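PDB 2O0A: S.cerevisiae chromosome XVI reading frame ORF YPL253c from Saccharomyces cerevisiae, which recruits the minus-end-directed motor Kar3 to microtubules as a heterodimer that cross-links antiparallel microtubules, this chain being Vik1's C-terminal motor homology domain. Local coordinates for residues A[30-35]-A[41-46]; A[47-52]-A[58-63]; A[86-89]-A[93-96]. All coordinates share one frame; numbering follows the deposited sequence.

Interactions 1 and 2 belong together, their centres about 8 Å apart: the chain leaves strand 27-32, builds a small antiparallel sheet from strands 41-44, 49-52 and 58-60, and rejoins the main sheet at 63-66. Probable hydrogen bonds join them, D44 N to V49 O at 2.8 Å and L42 N to T51 O at 2.9 Å. Interaction 3 lies apart, its centre about 26 Å from that of interaction 1 and 25 Å from that of interaction 2. Interactions 1 and 3 nevertheless reach the same central sheet, through strands 27-32 and 94-99. The domain has a kinesin motor fold but lacks a nucleotide-binding site, so none of these contacts adjoins a working active site.

Interaction 1: residues A[30-35]-A[41-46]; sequences AYVMEQ and LLFDYE
E34 and F43 mark the nearest backbone approach of 30-35 and 41-46, with CA atoms 8.1 Å apart; no direct backbone hydrogen bond joins the segments, and side chains and one water close the gap. E34 enters a 3-10 turn just after strand 27-32. Its chain is extended, with CG anti to the backbone N (chi1 178°), and runs past the F43 ring: CB lies over one face and CG approaches F43 CE2 to 3.5 Å. This brings the carboxylate to the edge of the Y45 ring, where Y45 OH donates to E34 OE1 at 2.7 Å, on the anti side and 18° out of the carboxylate plane. The same phenol oxygen accepts from a water 3.0 Å away, which also donates to V32 O and accepts from E34 N, so the turn is tied to the phenol twice. V32 CG2 meets the Y45 ring at its edge, 3.6 Å from Y45 OH, and F43 CE1 obliquely at 4.0 Å. F43 packs on I50 of strand 49-52, Y45 on V64 and P66 of strand 63-66, and V32 on L270 of strand 265-270, packing the small sheet's first strand against strands 27-32 and 63-66.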
ATOM      1  N   ALA A  30      -8.036  -0.655  -7.233  1.00 13.56           N
ATOM      2  CA  ALA A  30      -9.102   0.067  -6.537  1.00 13.09           C
ATOM      3  C   ALA A  30      -9.788  -0.878  -5.573  1.00 12.94           C
ATOM      4  O   ALA A  30     -10.195  -1.977  -5.960  1.00 15.09           O
ATOM      5  CB  ALA A  30     -10.116   0.618  -7.548  1.00 14.14           C
ATOM      6  N   TYR A  31      -9.911  -0.466  -4.317  1.00 13.44           N
ATOM      7  CA  TYR A  31     -10.566  -1.260  -3.294  1.00 13.75           C
ATOM      8  C   TYR A  31     -11.785  -0.437  -2.895  1.00 14.09           C
ATOM      9  O   TYR A  31     -11.652   0.616  -2.274  1.00 14.14           O
ATOM     10  CB  TYR A  31      -9.581  -1.448  -2.139  1.00 14.94           C
ATOM     11  CG  TYR A  31      -9.913  -2.482  -1.089  1.00 13.85           C
ATOM     12  CD1 TYR A  31     -10.898  -3.461  -1.287  1.00 14.01           C
ATOM     13  CD2 TYR A  31      -9.186  -2.521   0.096  1.00 15.81           C
ATOM     14  CE1 TYR A  31     -11.168  -4.411  -0.303  1.00 13.86           C
ATOM     15  CE2 TYR A  31      -9.435  -3.462   1.067  1.00 15.77           C
ATOM     16  CZ  TYR A  31     -10.421  -4.412   0.867  1.00 14.98           C
ATOM     17  OH  TYR A  31     -10.649  -5.321   1.876  1.00 16.18           O
ATOM     18  N   VAL A  32     -12.970  -0.907  -3.263  1.00 14.55           N
ATOM     19  CA  VAL A  32     -14.124  -0.003  -3.333  1.00 15.48           C
ATOM     20  C   VAL A  32     -15.267  -0.417  -2.421  1.00 16.09           C
ATOM     21  O   VAL A  32     -15.537  -1.614  -2.272  1.00 17.23           O
ATOM     22  CB  VAL A  32     -14.641   0.152  -4.798  1.00 14.91           C
ATOM     23  CG1 VAL A  32     -13.530   0.606  -5.747  1.00 16.83           C
ATOM     24  CG2 VAL A  32     -15.323  -1.125  -5.295  1.00 16.40           C
ATOM     25  N   MET A  33     -15.930   0.571  -1.816  1.00 16.56           N
ATOM     26  CA  MET A  33     -17.162   0.337  -1.064  1.00 17.75           C
ATOM     27  C   MET A  33     -18.345   0.839  -1.901  1.00 17.76           C
ATOM     28  O   MET A  33     -18.774   1.983  -1.738  1.00 18.38           O
ATOM     29  CB  MET A  33     -17.116   1.031   0.302  1.00 18.60           C
ATOM     30  CG  MET A  33     -16.233   0.320   1.292  1.00 22.52           C
ATOM     31  SD  MET A  33     -17.059  -1.132   1.948  0.50 25.33           S
ATOM     32  CE  MET A  33     -17.452  -0.557   3.596  0.10 24.50           C
ATOM     33  N   GLU A  34     -18.814  -0.016  -2.820  1.00 18.47           N
ATOM     34  CA  GLU A  34     -19.797   0.359  -3.838  1.00 19.10           C
ATOM     35  C   GLU A  34     -21.047   0.980  -3.206  1.00 19.50           C
ATOM     36  O   GLU A  34     -21.608   1.945  -3.737  1.00 20.05           O
ATOM     37  CB  GLU A  34     -20.179  -0.845  -4.726  1.00 19.70           C
ATOM     38  CG  GLU A  34     -21.250  -0.492  -5.767  1.00 19.70           C
ATOM     39  CD  GLU A  34     -21.530  -1.572  -6.781  0.50 19.09           C
ATOM     40  OE1 GLU A  34     -20.737  -2.521  -6.923  1.00 20.69           O
ATOM     41  OE2 GLU A  34     -22.558  -1.441  -7.467  1.00 21.18           O
ATOM     42  N   GLN A  35     -21.468   0.440  -2.071  1.00 20.07           N
ATOM     43  CA  GLN A  35     -22.709   0.883  -1.437  1.00 20.67           C
ATOM     44  C   GLN A  35     -22.616   2.316  -0.912  1.00 21.27           C
ATOM     45  O   GLN A  35     -23.642   2.975  -0.697  1.00 21.02           O
ATOM     46  CB  GLN A  35     -23.137  -0.110  -0.347  1.00 21.52           C
ATOM     47  CG  GLN A  35     -22.381   0.023   0.964  1.00 22.14           C
ATOM     48  CD  GLN A  35     -20.984  -0.602   0.960  1.00 25.56           C
ATOM     49  OE1 GLN A  35     -20.527  -1.194  -0.025  1.00 24.47           O
ATOM     50  NE2 GLN A  35     -20.290  -0.453   2.081  1.00 26.60           N
ATOM     51  N   LEU A  41     -21.862   5.661 -10.725  1.00 25.68           N
ATOM     52  CA  LEU A  41     -20.573   5.022 -10.972  1.00 25.55           C
ATOM     53  C   LEU A  41     -20.826   3.569 -11.346  1.00 25.22           C
ATOM     54  O   LEU A  41     -21.591   2.878 -10.668  1.00 26.21           O
ATOM     55  CB  LEU A  41     -19.670   5.111  -9.737  1.00 25.04           C
ATOM     56  CG  LEU A  41     -18.693   6.301  -9.662  1.00 27.36           C
ATOM     57  CD1 LEU A  41     -17.830   6.134  -8.400  1.00 25.26           C
ATOM     58  CD2 LEU A  41     -17.824   6.404 -10.898  1.00 27.25           C
ATOM     59  N   LEU A  42     -20.218   3.124 -12.442  1.00 24.20           N
ATOM     60  CA  LEU A  42     -20.382   1.758 -12.918  1.00 24.30           C
ATOM     61  C   LEU A  42     -19.129   0.960 -12.623  1.00 23.28           C
ATOM     62  O   LEU A  42     -18.018   1.426 -12.880  1.00 23.40           O
ATOM     63  CB  LEU A  42     -20.694   1.714 -14.417  1.00 24.54           C
ATOM     64  CG  LEU A  42     -22.048   2.227 -14.937  1.00 26.29           C
ATOM     65  CD1 LEU A  42     -23.204   2.003 -13.955  0.20 25.50           C
ATOM     66  CD2 LEU A  42     -21.961   3.687 -15.341  1.00 26.63           C
ATOM     67  N   PHE A  43     -19.312  -0.230 -12.062  1.00 22.66           N
ATOM     68  CA  PHE A  43     -18.183  -1.082 -11.690  1.00 21.95           C
ATOM     69  C   PHE A  43     -18.155  -2.350 -12.500  1.00 21.86           C
ATOM     70  O   PHE A  43     -19.119  -3.115 -12.496  1.00 22.34           O
ATOM     71  CB  PHE A  43     -18.254  -1.456 -10.213  1.00 22.30           C
ATOM     72  CG  PHE A  43     -18.256  -0.281  -9.306  1.00 21.62           C
ATOM     73  CD1 PHE A  43     -17.064   0.237  -8.816  1.00 22.15           C
ATOM     74  CD2 PHE A  43     -19.453   0.329  -8.946  1.00 21.45           C
ATOM     75  CE1 PHE A  43     -17.065   1.346  -7.982  1.00 22.80           C
ATOM     76  CE2 PHE A  43     -19.458   1.436  -8.119  1.00 20.08           C
ATOM     77  CZ  PHE A  43     -18.269   1.939  -7.627  1.00 22.19           C
ATOM     78  N   ASP A  44     -17.038  -2.560 -13.183  1.00 20.81           N
ATOM     79  CA  ASP A  44     -16.778  -3.802 -13.895  1.00 20.80           C
ATOM     80  C   ASP A  44     -15.691  -4.580 -13.137  1.00 20.21           C
ATOM     81  O   ASP A  44     -14.495  -4.361 -13.336  1.00 19.89           O
ATOM     82  CB  ASP A  44     -16.366  -3.495 -15.343  1.00 21.17           C
ATOM     83  CG  ASP A  44     -16.176  -4.755 -16.185  1.00 22.49           C
ATOM     84  OD1 ASP A  44     -16.045  -5.864 -15.604  1.00 24.31           O
ATOM     85  OD2 ASP A  44     -16.167  -4.638 -17.433  1.00 22.69           O
ATOM     86  N   TYR A  45     -16.132  -5.505 -12.289  1.00 19.89           N
ATOM     87  CA  TYR A  45     -15.220  -6.242 -11.413  1.00 20.30           C
ATOM     88  C   TYR A  45     -14.443  -7.329 -12.165  1.00 20.64           C
ATOM     89  O   TYR A  45     -13.409  -7.799 -11.691  1.00 20.49           O
ATOM     90  CB  TYR A  45     -15.994  -6.845 -10.237  1.00 20.08           C
ATOM     91  CG  TYR A  45     -16.584  -5.824  -9.278  1.00 19.66           C
ATOM     92  CD1 TYR A  45     -15.760  -5.074  -8.436  1.00 20.13           C
ATOM     93  CD2 TYR A  45     -17.963  -5.612  -9.200  1.00 19.96           C
ATOM     94  CE1 TYR A  45     -16.292  -4.136  -7.546  1.00 20.29           C
ATOM     95  CE2 TYR A  45     -18.510  -4.671  -8.295  1.00 18.87           C
ATOM     96  CZ  TYR A  45     -17.662  -3.929  -7.487  1.00 19.84           C
ATOM     97  OH  TYR A  45     -18.156  -3.024  -6.574  1.00 19.56           O
ATOM     98  N   GLU A  46     -14.944  -7.738 -13.332  1.00 21.56           N
ATOM     99  CA  GLU A  46     -14.232  -8.720 -14.158  1.00 21.89           C
ATOM    100  C   GLU A  46     -13.077  -8.091 -14.934  1.00 21.80           C
ATOM    101  O   GLU A  46     -12.006  -8.689 -15.062  1.00 21.58           O
ATOM    102  CB  GLU A  46     -15.185  -9.435 -15.132  1.00 22.87           C
ATOM    103  CG  GLU A  46     -15.846 -10.690 -14.575  1.00 24.82           C
ATOM    104  CD  GLU A  46     -14.904 -11.876 -14.493  0.10 24.59           C
ATOM    105  OE1 GLU A  46     -14.667 -12.363 -13.369  0.10 24.91           O
ATOM    106  OE2 GLU A  46     -14.403 -12.320 -15.550  0.10 25.18           O
TER
HETATM  107  O   HOH W   1     -17.978  -2.963  -3.537  1.00 25.11           O

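Interaction 2: residues A[47-52]-A[58-63]; sequences NGVITQ and VYKFNR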
ATOM      1  N   ASN A  47     -13.283  -6.876 -15.440  1.00 21.24           N
ATOM      2  CA  ASN A  47     -12.304  -6.255 -16.331  1.00 21.13           C
ATOM      3  C   ASN A  47     -11.551  -5.098 -15.692  1.00 20.77           C
ATOM      4  O   ASN A  47     -10.675  -4.499 -16.318  1.00 20.58           O
ATOM      5  CB  ASN A  47     -12.988  -5.797 -17.631  1.00 21.02           C
ATOM      6  CG  ASN A  47     -13.641  -6.943 -18.376  1.00 21.86           C
ATOM      7  OD1 ASN A  47     -14.866  -6.957 -18.568  1.00 25.58           O
ATOM      8  ND2 ASN A  47     -12.842  -7.926 -18.761  1.00 21.08           N
ATOM      9  N   GLY A  48     -11.912  -4.788 -14.442  1.00 20.39           N
ATOM     10  CA  GLY A  48     -11.198  -3.795 -13.646  1.00 20.33           C
ATOM     11  C   GLY A  48     -11.457  -2.383 -14.124  1.00 19.99           C
ATOM     12  O   GLY A  48     -10.534  -1.605 -14.315  1.00 20.54           O
ATOM     13  N   VAL A  49     -12.723  -2.059 -14.321  1.00 20.15           N
ATOM     14  CA  VAL A  49     -13.085  -0.757 -14.867  1.00 20.43           C
ATOM     15  C   VAL A  49     -14.076  -0.054 -13.941  1.00 20.43           C
ATOM     16  O   VAL A  49     -15.008  -0.674 -13.460  1.00 20.90           O
ATOM     17  CB  VAL A  49     -13.721  -0.900 -16.280  1.00 20.55           C
ATOM     18  CG1 VAL A  49     -13.939   0.461 -16.885  1.00 21.90           C
ATOM     19  CG2 VAL A  49     -12.834  -1.740 -17.186  1.00 21.77           C
ATOM     20  N   ILE A  50     -13.855   1.236 -13.690  1.00 20.98           N
ATOM     21  CA  ILE A  50     -14.859   2.097 -13.069  1.00 21.35           C
ATOM     22  C   ILE A  50     -15.166   3.202 -14.078  1.00 21.88           C
ATOM     23  O   ILE A  50     -14.261   3.911 -14.530  1.00 21.77           O
ATOM     24  CB  ILE A  50     -14.384   2.719 -11.738  1.00 20.80           C
ATOM     25  CG1 ILE A  50     -13.938   1.620 -10.770  1.00 20.79           C
ATOM     26  CG2 ILE A  50     -15.492   3.591 -11.112  1.00 21.61           C
ATOM     27  CD1 ILE A  50     -13.275   2.155  -9.506  1.00 19.40           C
ATOM     28  N   THR A  51     -16.439   3.315 -14.435  1.00 22.94           N
ATOM     29  CA  THR A  51     -16.887   4.297 -15.416  1.00 23.92           C
ATOM     30  C   THR A  51     -17.810   5.323 -14.774  1.00 24.32           C
ATOM     31  O   THR A  51     -18.756   4.954 -14.082  1.00 23.60           O
ATOM     32  CB  THR A  51     -17.647   3.605 -16.563  1.00 23.86           C
ATOM     33  OG1 THR A  51     -16.783   2.663 -17.212  1.00 24.86           O
ATOM     34  CG2 THR A  51     -18.131   4.625 -17.590  1.00 24.03           C
ATOM     35  N   GLN A  52     -17.519   6.605 -15.004  1.00 25.78           N
ATOM     36  CA  GLN A  52     -18.400   7.688 -14.560  1.00 27.13           C
ATOM     37  C   GLN A  52     -19.602   7.751 -15.500  1.00 27.67           C
ATOM     38  O   GLN A  52     -19.446   7.956 -16.699  1.00 28.29           O
ATOM     39  CB  GLN A  52     -17.649   9.020 -14.535  1.00 26.95           C
ATOM     40  CG  GLN A  52     -16.697   9.189 -13.358  1.00 27.67           C
ATOM     41  CD  GLN A  52     -15.829  10.434 -13.463  0.60 27.77           C
ATOM     42  OE1 GLN A  52     -15.594  10.954 -14.556  1.00 29.84           O
ATOM     43  NE2 GLN A  52     -15.343  10.914 -12.321  0.80 28.43           N
ATOM     44  N   VAL A  58     -13.821   6.546 -18.602  1.00 25.27           N
ATOM     45  CA  VAL A  58     -13.375   5.200 -18.220  1.00 24.69           C
ATOM     46  C   VAL A  58     -12.070   5.226 -17.416  1.00 24.00           C
ATOM     47  O   VAL A  58     -11.045   5.756 -17.882  1.00 23.90           O
ATOM     48  CB  VAL A  58     -13.204   4.288 -19.477  1.00 24.97           C
ATOM     49  CG1 VAL A  58     -12.725   2.917 -19.096  1.00 25.07           C
ATOM     50  CG2 VAL A  58     -14.526   4.188 -20.246  1.00 25.81           C
ATOM     51  N   TYR A  59     -12.124   4.648 -16.211  1.00 22.64           N
ATOM     52  CA  TYR A  59     -10.952   4.503 -15.347  1.00 22.05           C
ATOM     53  C   TYR A  59     -10.650   3.026 -15.136  1.00 21.59           C
ATOM     54  O   TYR A  59     -11.450   2.304 -14.564  1.00 22.27           O
ATOM     55  CB  TYR A  59     -11.178   5.195 -14.000  1.00 22.04           C
ATOM     56  CG  TYR A  59     -11.408   6.682 -14.120  1.00 21.95           C
ATOM     57  CD1 TYR A  59     -10.338   7.556 -14.209  1.00 21.33           C
ATOM     58  CD2 TYR A  59     -12.709   7.207 -14.155  1.00 23.49           C
ATOM     59  CE1 TYR A  59     -10.543   8.925 -14.316  1.00 22.30           C
ATOM     60  CE2 TYR A  59     -12.923   8.574 -14.267  1.00 24.19           C
ATOM     61  CZ  TYR A  59     -11.833   9.418 -14.356  1.00 23.98           C
ATOM     62  OH  TYR A  59     -12.021  10.771 -14.461  1.00 24.07           O
ATOM     63  N   LYS A  60      -9.489   2.601 -15.617  1.00 21.09           N
ATOM     64  CA  LYS A  60      -9.068   1.207 -15.500  1.00 20.96           C
ATOM     65  C   LYS A  60      -8.073   1.018 -14.355  1.00 19.99           C
ATOM     66  O   LYS A  60      -7.354   1.953 -13.971  1.00 20.72           O
ATOM     67  CB  LYS A  60      -8.460   0.714 -16.814  1.00 21.75           C
ATOM     68  CG  LYS A  60      -9.432   0.779 -17.980  1.00 23.13           C
ATOM     69  CD  LYS A  60      -8.930  -0.018 -19.160  1.00 26.54           C
ATOM     70  CE  LYS A  60      -9.276   0.680 -20.461  0.10 25.61           C
ATOM     71  NZ  LYS A  60      -8.438   0.185 -21.588  0.10 25.63           N
ATOM     72  N   PHE A  61      -8.051  -0.207 -13.833  1.00 18.61           N
ATOM     73  CA  PHE A  61      -7.170  -0.593 -12.738  1.00 18.09           C
ATOM     74  C   PHE A  61      -6.711  -2.010 -13.019  1.00 17.60           C
ATOM     75  O   PHE A  61      -7.351  -2.741 -13.785  1.00 18.60           O
ATOM     76  CB  PHE A  61      -7.944  -0.586 -11.426  1.00 17.08           C
ATOM     77  CG  PHE A  61      -8.376   0.789 -10.985  1.00 17.62           C
ATOM     78  CD1 PHE A  61      -7.595   1.519 -10.103  1.00 17.59           C
ATOM     79  CD2 PHE A  61      -9.561   1.343 -11.459  1.00 18.37           C
ATOM     80  CE1 PHE A  61      -7.977   2.786  -9.704  1.00 17.46           C
ATOM     81  CE2 PHE A  61      -9.958   2.620 -11.066  1.00 17.77           C
ATOM     82  CZ  PHE A  61      -9.165   3.339 -10.181  1.00 17.54           C
ATOM     83  N   ASN A  62      -5.618  -2.431 -12.389  1.00 17.58           N
ATOM     84  CA  ASN A  62      -5.237  -3.827 -12.540  1.00 17.39           C
ATOM     85  C   ASN A  62      -6.365  -4.746 -12.070  1.00 17.00           C
ATOM     86  O   ASN A  62      -6.642  -5.788 -12.688  1.00 18.09           O
ATOM     87  CB  ASN A  62      -3.910  -4.105 -11.829  1.00 17.42           C
ATOM     88  CG  ASN A  62      -2.767  -3.306 -12.430  1.00 19.28           C
ATOM     89  OD1 ASN A  62      -2.249  -2.404 -11.804  1.00 22.17           O
ATOM     90  ND2 ASN A  62      -2.422  -3.597 -13.681  1.00 21.06           N
ATOM     91  N   ARG A  63      -7.035  -4.349 -10.994  1.00 16.54           N
ATOM     92  CA  ARG A  63      -8.235  -5.026 -10.524  1.00 15.93           C
ATOM     93  C   ARG A  63      -9.033  -4.048  -9.667  1.00 15.66           C
ATOM     94  O   ARG A  63      -8.450  -3.207  -8.974  1.00 14.85           O
ATOM     95  CB  ARG A  63      -7.862  -6.290  -9.736  1.00 16.73           C
ATOM     96  CG  ARG A  63      -9.043  -7.076  -9.197  1.00 17.66           C
ATOM     97  CD  ARG A  63      -8.695  -8.526  -8.961  1.00 19.65           C
ATOM     98  NE  ARG A  63      -8.510  -9.313 -10.189  1.00 19.83           N
ATOM     99  CZ  ARG A  63      -9.502  -9.797 -10.936  1.00 20.54           C
ATOM    100  NH1 ARG A  63     -10.771  -9.568 -10.613  1.00 21.20           N
ATOM    101  NH2 ARG A  63      -9.222 -10.519 -12.015  1.00 21.43           N
TER
HETATM  102  O   HOH W   2      -8.301  -3.173 -16.213  1.00 33.60           O
HETATM  103  O   HOH W   3     -12.711  12.103 -12.304  1.00 30.33           O
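I50 and Y59 form the hydrogen-bonded pair of an antiparallel hairpin whose strands, 49-52 and 58-60, run at 160° to each other. I50 N donates to Y59 O at 2.8 Å and nearly straight (173°), while the return bond from Y59 N to I50 O is equally short. A third backbone bond, F61 N to G48 O at 2.9 Å, lies in the carbonyl plane and carries the pairing just beyond the strands. Two weaker CA-H...O contacts flank the non-hydrogen-bonded pair V49-K60: K60 CA meets G48 O, and V49 CA meets Y59 O.

Apolar contacts form on both faces. V49 CG1 touches V58 CG1 diagonally at 3.5 Å, on the face shared with T51 and K60. On the other face, I50 CD1 reaches F61 CE2 at 3.7 Å, both side chains also packing on A30 of strand 27-32.

Polar ends meet beside Y59. The Q52 amide stands almost upright to the ring, planes 82° apart, with CD 3.5 Å from Y59 CE2 at the ring edge. Q52 OE1 is hydrogen-bonded to S55 OG, and a water links Q52 NE2 to Y59 OH.

At the other end, G48, with positive phi, and V49 both face D44, a G1 beta bulge. Bulge and hairpin together shape the three-stranded antiparallel sheet inserted between the first two central strands, as in kinesin motor domains.

Interaction 3: residues A[86-89]-A[93-96]; sequences MCLN and NFNL
The contact is a buried one at the helix-to-strand turn of a beta-alpha-beta crossover, where the last residues of helix 72-89 rest on the first residue of strand 94-99. C87 and F94 carry most of it, their CA atoms 6.6 Å apart. C87 CB sits over one face of the F94 ring, 3.5 Å from its centroid and 17° off the normal, a CH-pi contact; the closest ring atom is F94 CG, 3.4 Å from C87 CB. The C87 sulfur takes an oblique place, with SG 4.2 Å from the ring centroid and 37° off the normal, and it also lies against F94 CB at 3.5 Å. CB and SG of C87 thus lie on the same side of the ring, CB over the face and SG displaced toward F94 CB. F94 is turned toward the helix with CG between the backbone N and the carbonyl carbon (chi1 67°), which presents a ring face to C87. Farther out, L88 crosses at a slant, its CD2 methyl 4.0 Å from F94 CE2.

The crossover connects strand 63-66 to strand 94-99, both parallel members of the central sheet of the kinesin-type fold. In active kinesins the P-loop follows the strand equivalent to 94-99; here the fold persists without a nucleotide-binding site. Replacing F94 with an alanine would probably leave C87 CB and SG without an aromatic partner and open a gap between the end of the helix and the strand.

No hydrogen bond spans the two segments, although Y83 OH of the same helix bonds N95 O. Backbone bonds to D222 and Y224 fix F94 within the sheet; its ring meets that of F223, and its side chain touches Y80 of helix 72-89.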
ATOM      1  N   MET A  86       6.280 -12.570  -4.526  1.00 15.13           N
ATOM      2  CA  MET A  86       7.226 -12.370  -5.617  1.00 15.71           C
ATOM      3  C   MET A  86       8.358 -11.447  -5.190  1.00 15.62           C
ATOM      4  O   MET A  86       9.535 -11.765  -5.386  1.00 15.87           O
ATOM      5  CB  MET A  86       6.513 -11.805  -6.841  1.00 15.66           C
ATOM      6  CG  MET A  86       7.478 -11.451  -7.966  1.00 16.66           C
ATOM      7  SD  MET A  86       6.779 -10.321  -9.201  1.00 18.00           S
ATOM      8  CE  MET A  86       6.711  -8.805  -8.278  1.00 17.37           C
ATOM      9  N   CYS A  87       8.016 -10.308  -4.590  1.00 14.74           N
ATOM     10  CA  CYS A  87       9.051  -9.347  -4.178  1.00 15.13           C
ATOM     11  C   CYS A  87      10.004  -9.965  -3.166  1.00 15.85           C
ATOM     12  O   CYS A  87      11.223  -9.809  -3.288  1.00 16.65           O
ATOM     13  CB  CYS A  87       8.431  -8.076  -3.606  1.00 15.14           C
ATOM     14  SG  CYS A  87       7.561  -7.095  -4.842  1.00 15.16           S
ATOM     15  N   LEU A  88       9.469 -10.711  -2.196  1.00 16.15           N
ATOM     16  CA  LEU A  88      10.341 -11.409  -1.237  1.00 17.71           C
ATOM     17  C   LEU A  88      11.214 -12.458  -1.925  1.00 18.69           C
ATOM     18  O   LEU A  88      12.434 -12.510  -1.680  1.00 19.83           O
ATOM     19  CB  LEU A  88       9.549 -12.037  -0.089  1.00 17.91           C
ATOM     20  CG  LEU A  88       8.988 -11.092   0.970  1.00 17.94           C
ATOM     21  CD1 LEU A  88       8.289 -11.940   2.013  1.00 17.14           C
ATOM     22  CD2 LEU A  88      10.068 -10.223   1.609  1.00 18.00           C
ATOM     23  N   ASN A  89      10.600 -13.288  -2.771  1.00 19.50           N
ATOM     24  CA  ASN A  89      11.340 -14.338  -3.482  1.00 20.79           C
ATOM     25  C   ASN A  89      12.486 -13.760  -4.307  1.00 21.22           C
ATOM     26  O   ASN A  89      13.592 -14.315  -4.337  1.00 22.54           O
ATOM     27  CB  ASN A  89      10.419 -15.154  -4.382  1.00 21.07           C
ATOM     28  CG  ASN A  89      11.108 -16.372  -4.967  0.50 21.27           C
ATOM     29  OD1 ASN A  89      11.632 -17.210  -4.234  0.70 25.02           O
ATOM     30  ND2 ASN A  89      11.104 -16.479  -6.291  0.20 21.95           N
ATOM     31  N   ASN A  93      13.319  -4.890  -2.887  1.00 15.02           N
ATOM     32  CA  ASN A  93      12.685  -3.917  -1.985  1.00 13.93           C
ATOM     33  C   ASN A  93      11.419  -3.399  -2.634  1.00 14.59           C
ATOM     34  O   ASN A  93      11.380  -3.180  -3.862  1.00 14.43           O
ATOM     35  CB  ASN A  93      13.646  -2.772  -1.681  1.00 14.85           C
ATOM     36  CG  ASN A  93      14.908  -3.254  -1.023  1.00 16.56           C
ATOM     37  OD1 ASN A  93      14.926  -4.275  -0.309  1.00 16.25           O
ATOM     38  ND2 ASN A  93      15.994  -2.531  -1.281  1.00 20.19           N
ATOM     39  N   PHE A  94      10.370  -3.238  -1.834  1.00 13.03           N
ATOM     40  CA  PHE A  94       9.057  -3.018  -2.411  1.00 12.72           C
ATOM     41  C   PHE A  94       8.147  -2.218  -1.509  1.00 12.75           C
ATOM     42  O   PHE A  94       8.477  -1.931  -0.374  1.00 12.69           O
ATOM     43  CB  PHE A  94       8.405  -4.338  -2.853  1.00 12.97           C
ATOM     44  CG  PHE A  94       8.034  -5.299  -1.731  1.00 11.59           C
ATOM     45  CD1 PHE A  94       6.702  -5.630  -1.523  1.00 13.79           C
ATOM     46  CD2 PHE A  94       9.016  -5.923  -0.931  1.00 12.89           C
ATOM     47  CE1 PHE A  94       6.320  -6.536  -0.537  1.00 12.27           C
ATOM     48  CE2 PHE A  94       8.657  -6.851   0.054  1.00 11.45           C
ATOM     49  CZ  PHE A  94       7.295  -7.155   0.258  1.00 13.10           C
ATOM     50  N   ASN A  95       6.984  -1.861  -2.033  1.00 12.83           N
ATOM     51  CA  ASN A  95       6.088  -1.008  -1.264  1.00 11.91           C
ATOM     52  C   ASN A  95       4.626  -1.296  -1.499  1.00 11.38           C
ATOM     53  O   ASN A  95       4.245  -2.005  -2.443  1.00 11.17           O
ATOM     54  CB  ASN A  95       6.411   0.482  -1.500  1.00 12.34           C
ATOM     55  CG  ASN A  95       6.023   0.968  -2.878  1.00 11.98           C
ATOM     56  OD1 ASN A  95       4.858   0.896  -3.283  1.00 11.56           O
ATOM     57  ND2 ASN A  95       7.003   1.511  -3.614  1.00 13.30           N
ATOM     58  N   LEU A  96       3.819  -0.757  -0.585  1.00 11.01           N
ATOM     59  CA  LEU A  96       2.380  -0.662  -0.744  1.00 11.23           C
ATOM     60  C   LEU A  96       2.029   0.773  -0.398  1.00 10.99           C
ATOM     61  O   LEU A  96       2.244   1.218   0.727  1.00 11.24           O
ATOM     62  CB  LEU A  96       1.679  -1.654   0.196  1.00 10.55           C
ATOM     63  CG  LEU A  96       0.157  -1.564   0.316  1.00 11.11           C
ATOM     64  CD1 LEU A  96      -0.507  -1.637  -1.052  1.00 13.72           C
ATOM     65  CD2 LEU A  96      -0.407  -2.638   1.269  1.00 11.85           C
TER